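Local coordinates for uncharacterized protein 4E10_S0_1Z6NA_001 (T18) (Artificial gene, PDB 3LEF) that probably serves as a designed immunogen that carries the HIV 4E10 epitope on a thioredoxin-like scaffold to elicit epitope-specific antibodies, at residues L104-I109 against L124-E129; I142-Y145 against G149-E152; A5-I10 against A89-G94. One frame throughout, in Å; residues are numbered along the deposited sequence.

Interaction 1 (L104-I109 against L124-E129); sequences LALERI and LGRFVE
Arg126 reaches out from strand 123-128 and lays its guanidinium group against the loop at Leu104 and Leu106. The polar anchor is a single hydrogen bond from Arg126 NH1 to the backbone oxygen Leu104 O, 3.1 Å long, with an N-H...O angle of 157°. The donor lies in the carbonyl plane, on a lone pair, while the oxygen sits 16° out of the guanidinium plane, near that group's edge.

The tight part lies round the guanidinium end. Leu104 CB approaches Arg126 NH1 to 3.7 Å, and the buried leucine, running counter to the arginine, also rests on Leu113 of the neighbouring strand 113-117. On Leu106, CD2 comes within 3.5 Å of Arg126 NH2, and CD1 lies over one guanidinium face. Arg126 can span the gap because its chain runs straight beyond CG; the backbones stay well apart, with Leu104 CA and Arg126 CA 9.7 Å from each other.

On the looser side, the exposed Glu107 and Arg108 make no contact with the strand segment, and Leu106 itself is only partly covered. Leucine suits both loop positions by packing in van der Waals contact on the guanidinium, while arginine's long arm serves to span the distance. The chemistry implies a loop fastened to an outer strand of the thioredoxin-like sheet through one backbone carbonyl, with leucine carbons packed beside it.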
loop_
_atom_site.group_PDB
_atom_site.type_symbol
_atom_site.label_atom_id
_atom_site.label_comp_id
_atom_site.label_asym_id
_atom_site.label_seq_id
_atom_site.Cartn_x
_atom_site.Cartn_y
_atom_site.Cartn_z
ATOM N N LEU A 104 -10.833 -7.049 -14.570
ATOM C CA LEU A 104 -11.154 -8.314 -13.906
ATOM C C LEU A 104 -12.643 -8.466 -13.641
ATOM O O LEU A 104 -13.085 -9.533 -13.229
ATOM C CB LEU A 104 -10.404 -8.442 -12.585
ATOM C CG LEU A 104 -8.881 -8.452 -12.693
ATOM C CD1 LEU A 104 -8.304 -8.412 -11.321
ATOM C CD2 LEU A 104 -8.400 -9.686 -13.467
ATOM N N ALA A 105 -13.409 -7.401 -13.871
ATOM C CA ALA A 105 -14.860 -7.428 -13.667
ATOM C C ALA A 105 -15.191 -7.725 -12.200
ATOM O O ALA A 105 -15.976 -8.632 -11.899
ATOM C CB ALA A 105 -15.521 -8.457 -14.598
ATOM N N LEU A 106 -14.565 -6.953 -11.306
ATOM C CA LEU A 106 -14.792 -7.042 -9.861
ATOM C C LEU A 106 -15.337 -5.723 -9.344
ATOM O O LEU A 106 -14.832 -4.653 -9.703
ATOM C CB LEU A 106 -13.492 -7.358 -9.117
ATOM C CG LEU A 106 -12.913 -8.763 -9.307
ATOM C CD1 LEU A 106 -11.536 -8.859 -8.669
ATOM C CD2 LEU A 106 -13.867 -9.833 -8.744
ATOM N N GLU A 107 -16.366 -5.803 -8.504
ATOM C CA GLU A 107 -16.962 -4.623 -7.887
ATOM C C GLU A 107 -16.144 -4.191 -6.667
ATOM O O GLU A 107 -16.071 -3.003 -6.351
ATOM C CB GLU A 107 -18.407 -4.911 -7.470
ATOM C CG GLU A 107 -19.373 -5.142 -8.637
ATOM C CD GLU A 107 -20.230 -3.919 -8.959
ATOM O OE1 GLU A 107 -19.760 -2.788 -8.713
ATOM O OE2 GLU A 107 -21.369 -4.092 -9.458
ATOM N N ARG A 108 -15.552 -5.172 -5.988
ATOM C CA ARG A 108 -14.723 -4.946 -4.810
ATOM C C ARG A 108 -13.468 -5.813 -4.941
ATOM O O ARG A 108 -13.451 -6.779 -5.718
ATOM C CB ARG A 108 -15.478 -5.316 -3.526
ATOM C CG ARG A 108 -16.681 -4.412 -3.193
ATOM N N ILE A 109 -12.427 -5.469 -4.188
ATOM C CA ILE A 109 -11.197 -6.243 -4.181
ATOM C C ILE A 109 -11.052 -6.932 -2.830
ATOM O O ILE A 109 -10.869 -6.275 -1.812
ATOM C CB ILE A 109 -9.957 -5.355 -4.470
ATOM C CG1 ILE A 109 -10.100 -4.648 -5.824
ATOM C CG2 ILE A 109 -8.661 -6.180 -4.429
ATOM C CD1 ILE A 109 -9.897 -5.529 -7.052
ATOM N N LEU A 124 -3.635 -16.277 -16.805
ATOM C CA LEU A 124 -4.034 -17.671 -16.840
ATOM C C LEU A 124 -5.213 -17.962 -15.899
ATOM O O LEU A 124 -5.980 -18.913 -16.097
ATOM C CB LEU A 124 -2.838 -18.543 -16.472
ATOM C CG LEU A 124 -1.537 -18.337 -17.261
ATOM C CD1 LEU A 124 -0.560 -19.470 -16.960
ATOM C CD2 LEU A 124 -1.785 -18.238 -18.770
ATOM N N GLY A 125 -5.357 -17.145 -14.867
ATOM C CA GLY A 125 -6.410 -17.357 -13.883
ATOM C C GLY A 125 -6.066 -16.657 -12.594
ATOM O O GLY A 125 -5.061 -15.954 -12.510
ATOM N N ARG A 126 -6.894 -16.855 -11.576
ATOM C CA ARG A 126 -6.692 -16.155 -10.317
ATOM C C ARG A 126 -7.144 -16.937 -9.079
ATOM O O ARG A 126 -7.985 -17.833 -9.150
ATOM C CB ARG A 126 -7.399 -14.803 -10.372
ATOM C CG ARG A 126 -8.905 -14.915 -10.391
ATOM C CD ARG A 126 -9.523 -13.752 -11.132
ATOM N NE ARG A 126 -10.873 -13.484 -10.657
ATOM C CZ ARG A 126 -11.734 -12.667 -11.248
ATOM N NH1 ARG A 126 -11.401 -12.028 -12.365
ATOM N NH2 ARG A 126 -12.946 -12.508 -10.724
ATOM N N PHE A 127 -6.540 -16.563 -7.955
ATOM C CA PHE A 127 -6.844 -17.067 -6.618
ATOM C C PHE A 127 -7.353 -15.838 -5.877
ATOM O O PHE A 127 -6.776 -14.773 -5.974
ATOM C CB PHE A 127 -5.548 -17.645 -6.014
ATOM C CG PHE A 127 -5.575 -17.879 -4.525
ATOM C CD1 PHE A 127 -5.633 -19.157 -4.021
ATOM C CD2 PHE A 127 -5.452 -16.837 -3.639
ATOM C CE1 PHE A 127 -5.620 -19.379 -2.653
ATOM C CE2 PHE A 127 -5.439 -17.048 -2.283
ATOM C CZ PHE A 127 -5.518 -18.316 -1.789
ATOM N N VAL A 128 -8.453 -15.953 -5.166
ATOM C CA VAL A 128 -9.042 -14.787 -4.537
ATOM C C VAL A 128 -9.357 -15.055 -3.075
ATOM O O VAL A 128 -10.199 -15.885 -2.748
ATOM C CB VAL A 128 -10.317 -14.356 -5.264
ATOM C CG1 VAL A 128 -10.907 -13.113 -4.598
ATOM C CG2 VAL A 128 -10.016 -14.097 -6.736
ATOM N N GLU A 129 -8.617 -14.364 -2.214
ATOM C CA GLU A 129 -8.842 -14.330 -0.777
ATOM C C GLU A 129 -8.447 -15.631 -0.091
ATOM O O GLU A 129 -7.582 -15.620 0.786
ATOM C CB GLU A 129 -10.288 -13.929 -0.456
ATOM C CG GLU A 129 -10.461 -13.331 0.941
ATOM C CD GLU A 129 -11.888 -12.883 1.245
ATOM O OE1 GLU A 129 -12.837 -13.420 0.633
ATOM O OE2 GLU A 129 -12.065 -11.994 2.112
#

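Interaction 2 (I142-Y145 against G149-E152); sequences ITAY and GHLE
The side chains of Tyr145 and His150 touch, yet neither ring meets the other: the Tyr145 edge has His150 CB beside it, and the His150 edge faces the helix backbone. On the tyrosine, His150 CB lies near the ring plane, 4.2 Å from Tyr145 CD1; at the CD2 side, across the ring from His150 CB, lies Ile142 O of the same helix, in plane. At the imidazole edge, Tyr145 N lies in the ring plane, 3.5 Å from His150 CD2, and Ala144 C is close to that plane as well. This carbon edge also packs against Tyr145 CB, with His150 CD2 3.7 Å away. The side chains cross at about a right angle. A Tyr145 chi1 of 161° sets CG beside the carbonyl carbon, which puts CD1 near His150 CB while CB meets His150 CD2.

Beside the rings, Gly149 N donates to Ala144 O over 2.8 Å, at an N-H...O angle of 152°, with the donor tilted 31° from the carbonyl plane. This bond runs from residue i+5 back to i, just past the C-terminal end of helix 139-146, and closes the turn toward helix 151-163. Glycine suits this place because a beta carbon would lie tight against the same carbonyl oxygen. The Ala144 methyl lies beside the imidazole, CB to His150 CD2 4.3 Å, and a small residue suits this near approach.

The far end of Tyr145 is polar and has its partner elsewhere: OH hydrogen-bonds to Asp68 OD1 on helix 67-82, while the side chain also touches Ile71. His150 meets the ring of His153 and touches Val134. A buried tyrosine therefore joins the helical turn to helix 67-82, whereas His150 contributes carbon contacts here; the hydrogen bond that ties the two segments together belongs to the backbone.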
loop_
_atom_site.group_PDB
_atom_site.type_symbol
_atom_site.label_atom_id
_atom_site.label_comp_id
_atom_site.label_asym_id
_atom_site.label_seq_id
_atom_site.Cartn_x
_atom_site.Cartn_y
_atom_site.Cartn_z
ATOM N N ILE A 142 -12.819 -22.895 7.610
ATOM C CA ILE A 142 -12.287 -21.543 7.792
ATOM C C ILE A 142 -11.476 -21.460 9.083
ATOM O O ILE A 142 -10.468 -20.792 9.144
ATOM C CB ILE A 142 -13.420 -20.489 7.870
ATOM C CG1 ILE A 142 -14.299 -20.513 6.606
ATOM C CG2 ILE A 142 -12.839 -19.103 8.097
ATOM C CD1 ILE A 142 -15.606 -19.755 6.767
ATOM N N THR A 143 -11.924 -22.140 10.132
ATOM C CA THR A 143 -11.202 -22.089 11.402
ATOM C C THR A 143 -9.843 -22.784 11.353
ATOM O O THR A 143 -8.858 -22.227 11.841
ATOM C CB THR A 143 -12.029 -22.700 12.514
ATOM O OG1 THR A 143 -13.223 -21.931 12.662
ATOM C CG2 THR A 143 -11.256 -22.699 13.831
ATOM N N ALA A 144 -9.806 -24.005 10.806
ATOM C CA ALA A 144 -8.535 -24.726 10.549
ATOM C C ALA A 144 -7.609 -23.954 9.619
ATOM O O ALA A 144 -6.391 -23.943 9.795
ATOM C CB ALA A 144 -8.821 -26.121 9.965
ATOM N N TYR A 145 -8.190 -23.323 8.607
ATOM C CA TYR A 145 -7.462 -22.407 7.712
ATOM C C TYR A 145 -6.786 -21.241 8.460
ATOM O O TYR A 145 -5.606 -20.943 8.254
ATOM C CB TYR A 145 -8.438 -21.850 6.664
ATOM C CG TYR A 145 -7.982 -20.581 5.964
ATOM C CD1 TYR A 145 -7.053 -20.629 4.948
ATOM C CD2 TYR A 145 -8.497 -19.344 6.320
ATOM C CE1 TYR A 145 -6.626 -19.473 4.308
ATOM C CE2 TYR A 145 -8.090 -18.195 5.698
ATOM C CZ TYR A 145 -7.148 -18.264 4.682
ATOM O OH TYR A 145 -6.728 -17.127 4.052
ATOM N N GLY A 149 -3.954 -24.600 8.606
ATOM C CA GLY A 149 -4.091 -26.011 8.232
ATOM C C GLY A 149 -4.451 -26.229 6.771
ATOM O O GLY A 149 -4.741 -27.355 6.361
ATOM N N HIS A 150 -4.439 -25.151 5.984
ATOM C CA HIS A 150 -4.728 -25.229 4.550
ATOM C C HIS A 150 -3.676 -24.531 3.712
ATOM O O HIS A 150 -3.919 -24.211 2.554
ATOM C CB HIS A 150 -6.095 -24.627 4.232
ATOM C CG HIS A 150 -7.253 -25.474 4.659
ATOM N ND1 HIS A 150 -7.771 -26.480 3.871
ATOM C CD2 HIS A 150 -8.006 -25.454 5.786
ATOM C CE1 HIS A 150 -8.787 -27.045 4.500
ATOM N NE2 HIS A 150 -8.949 -26.440 5.662
ATOM N N LEU A 151 -2.498 -24.319 4.286
ATOM C CA LEU A 151 -1.412 -23.622 3.602
ATOM C C LEU A 151 -1.060 -24.269 2.278
ATOM O O LEU A 151 -0.721 -23.596 1.301
ATOM C CB LEU A 151 -0.163 -23.604 4.489
ATOM C CG LEU A 151 -0.254 -22.720 5.732
ATOM C CD1 LEU A 151 0.915 -22.957 6.668
ATOM C CD2 LEU A 151 -0.308 -21.268 5.312
ATOM N N GLU A 152 -1.103 -25.593 2.263
ATOM C CA GLU A 152 -0.775 -26.339 1.050
ATOM C C GLU A 152 -1.845 -26.146 -0.029
ATOM O O GLU A 152 -1.562 -26.301 -1.207
ATOM C CB GLU A 152 -0.530 -27.833 1.347
ATOM C CG GLU A 152 -1.696 -28.577 1.980
ATOM C CD GLU A 152 -1.353 -30.020 2.343
ATOM O OE1 GLU A 152 -2.176 -30.912 2.048
ATOM O OE2 GLU A 152 -0.267 -30.259 2.919
#

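Interaction 3 (A5-I10 against A89-G94); sequences AELFDI and AIISKG
Phe8 and Ala89 make the aromatic part of the contact, a CH-pi interaction in which the alanine methyl sits over one face of the phenylalanine ring. Ala89 CB is 3.6 Å from the Phe8 ring centroid, 19° off the normal, and is shifted toward the CD1 and CE1 side of the ring. Although the Phe8 side chain leaves its helix heading away from the strand, CG anti to the backbone N (chi1 -175°) brings the ring back over Ala89. Alanine fits here: a small methyl can enter between the ring and the helix backbone, where Ala89 CB also lies 3.3 Å from Phe8 O.

Aliphatic packing continues along the strand at Ile91. One branch, CG2, lies 3.5 Å from Leu7 O and touches Ile10 CG1 more loosely at 4.5 Å. The other ends at Leu7, CD1 to CD1 4.3 Å, so beta-branched isoleucine touches two helix residues.

No hydrogen bond joins the segments. Helix segment 5-10 crosses strand segment 89-91 almost perpendicularly, at 94°, with the axes 7.1 Å apart. Around them, Leu7 also rests on Leu59 of strand 56-61, and Ser92 N-caps helix 93-99 through Arg95 N; its OG also bonds Glu63 of the second subunit. The chemistry implies that the N-terminal helix is held to a strand outermost within this chain by apolar surface and methyl-ring contact.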
loop_
_atom_site.group_PDB
_atom_site.type_symbol
_atom_site.label_atom_id
_atom_site.label_comp_id
_atom_site.label_asym_id
_atom_site.label_seq_id
_atom_site.Cartn_x
_atom_site.Cartn_y
_atom_site.Cartn_z
ATOM N N ALA A 5 2.538 -6.079 -16.870
ATOM C CA ALA A 5 4.008 -5.957 -16.785
ATOM C C ALA A 5 4.432 -4.738 -15.976
ATOM O O ALA A 5 5.438 -4.762 -15.262
ATOM C CB ALA A 5 4.619 -5.861 -18.191
ATOM N N GLU A 6 3.682 -3.657 -16.124
ATOM C CA GLU A 6 4.010 -2.424 -15.441
ATOM C C GLU A 6 3.672 -2.567 -13.970
ATOM O O GLU A 6 4.427 -2.100 -13.108
ATOM C CB GLU A 6 3.280 -1.236 -16.082
ATOM C CG GLU A 6 3.843 -0.862 -17.450
ATOM C CD GLU A 6 2.967 0.106 -18.210
ATOM O OE1 GLU A 6 1.775 0.203 -17.864
ATOM O OE2 GLU A 6 3.471 0.762 -19.155
ATOM N N LEU A 7 2.552 -3.232 -13.692
ATOM C CA LEU A 7 2.111 -3.461 -12.315
ATOM C C LEU A 7 3.028 -4.423 -11.566
ATOM O O LEU A 7 3.336 -4.219 -10.395
ATOM C CB LEU A 7 0.667 -3.982 -12.291
ATOM C CG LEU A 7 -0.428 -2.929 -12.526
ATOM C CD1 LEU A 7 -1.812 -3.537 -12.382
ATOM C CD2 LEU A 7 -0.284 -1.745 -11.568
ATOM N N PHE A 8 3.462 -5.479 -12.242
ATOM C CA PHE A 8 4.392 -6.446 -11.655
ATOM C C PHE A 8 5.780 -5.818 -11.393
ATOM O O PHE A 8 6.512 -6.205 -10.488
ATOM C CB PHE A 8 4.491 -7.668 -12.578
ATOM C CG PHE A 8 5.317 -8.786 -12.018
ATOM C CD1 PHE A 8 4.730 -9.794 -11.285
ATOM C CD2 PHE A 8 6.693 -8.825 -12.235
ATOM C CE1 PHE A 8 5.487 -10.815 -10.766
ATOM C CE2 PHE A 8 7.455 -9.842 -11.710
ATOM C CZ PHE A 8 6.851 -10.836 -10.977
ATOM N N ASP A 9 6.135 -4.827 -12.187
ATOM C CA ASP A 9 7.422 -4.155 -12.031
ATOM C C ASP A 9 7.462 -3.330 -10.728
ATOM O O ASP A 9 8.452 -3.388 -9.982
ATOM C CB ASP A 9 7.676 -3.287 -13.261
ATOM C CG ASP A 9 9.007 -2.559 -13.213
ATOM O OD1 ASP A 9 10.059 -3.230 -13.074
ATOM O OD2 ASP A 9 8.995 -1.312 -13.343
ATOM N N ILE A 10 6.384 -2.598 -10.441
ATOM C CA ILE A 10 6.313 -1.777 -9.230
ATOM C C ILE A 10 5.855 -2.578 -8.009
ATOM O O ILE A 10 5.873 -2.073 -6.883
ATOM C CB ILE A 10 5.399 -0.503 -9.397
ATOM C CG1 ILE A 10 3.973 -0.868 -9.805
ATOM C CG2 ILE A 10 5.997 0.472 -10.389
ATOM C CD1 ILE A 10 2.970 0.228 -9.513
ATOM N N ALA A 89 5.095 -10.596 -7.059
ATOM C CA ALA A 89 5.304 -9.152 -6.899
ATOM C C ALA A 89 4.006 -8.621 -6.309
ATOM O O ALA A 89 2.939 -8.977 -6.781
ATOM C CB ALA A 89 5.612 -8.495 -8.232
ATOM N N ILE A 90 4.098 -7.835 -5.235
ATOM C CA ILE A 90 2.905 -7.450 -4.462
ATOM C C ILE A 90 2.634 -5.929 -4.544
ATOM O O ILE A 90 3.511 -5.098 -4.235
ATOM C CB ILE A 90 2.991 -7.931 -2.983
ATOM C CG1 ILE A 90 3.430 -9.409 -2.924
ATOM C CG2 ILE A 90 1.643 -7.813 -2.306
ATOM C CD1 ILE A 90 3.883 -9.877 -1.569
ATOM N N ILE A 91 1.431 -5.588 -5.017
ATOM C CA ILE A 91 0.951 -4.201 -5.038
ATOM C C ILE A 91 -0.154 -4.058 -3.973
ATOM O O ILE A 91 -0.554 -5.043 -3.348
ATOM C CB ILE A 91 0.427 -3.758 -6.439
ATOM C CG1 ILE A 91 -0.790 -4.602 -6.846
ATOM C CG2 ILE A 91 1.536 -3.834 -7.472
ATOM C CD1 ILE A 91 -1.421 -4.235 -8.162
ATOM N N SER A 92 -0.612 -2.825 -3.748
ATOM C CA SER A 92 -1.549 -2.544 -2.674
ATOM C C SER A 92 -2.981 -2.894 -3.055
ATOM O O SER A 92 -3.326 -2.956 -4.220
ATOM C CB SER A 92 -1.451 -1.067 -2.260
ATOM O OG SER A 92 -1.859 -0.189 -3.303
ATOM N N LYS A 93 -3.805 -3.137 -2.047
ATOM C CA LYS A 93 -5.257 -3.254 -2.228
ATOM C C LYS A 93 -5.786 -2.004 -2.947
ATOM O O LYS A 93 -6.456 -2.096 -3.969
ATOM C CB LYS A 93 -5.923 -3.423 -0.856
ATOM C CG LYS A 93 -7.438 -3.525 -0.838
ATOM C CD LYS A 93 -7.959 -3.419 0.598
ATOM C CE LYS A 93 -9.510 -3.250 0.656
ATOM N N GLY A 94 -5.456 -0.829 -2.424
ATOM C CA GLY A 94 -5.865 0.434 -3.047
ATOM C C GLY A 94 -5.555 0.544 -4.530
ATOM O O GLY A 94 -6.390 1.008 -5.291
#

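Overall arrangement
Interactions 1 and 3 reach the same four-stranded sheet at the two strands outermost within this chain, 123-128 and 86-91, and touch lightly through Ile109 and Lys93. Interaction 3 is the buried, apolar one, without a hydrogen bond between its segments; interaction 1, partly buried, depends on an arginine reaching a loop carbonyl. Interaction 2 lies off the sheet, in the turn between two helices, and is also partly buried; its polar bond is between backbone groups. It meets interaction 1 where Glu129 O packs near Tyr145 OH, while interactions 2 and 3 lie on opposite sides of the chain's centre, their nearest atoms about 14 Å apart.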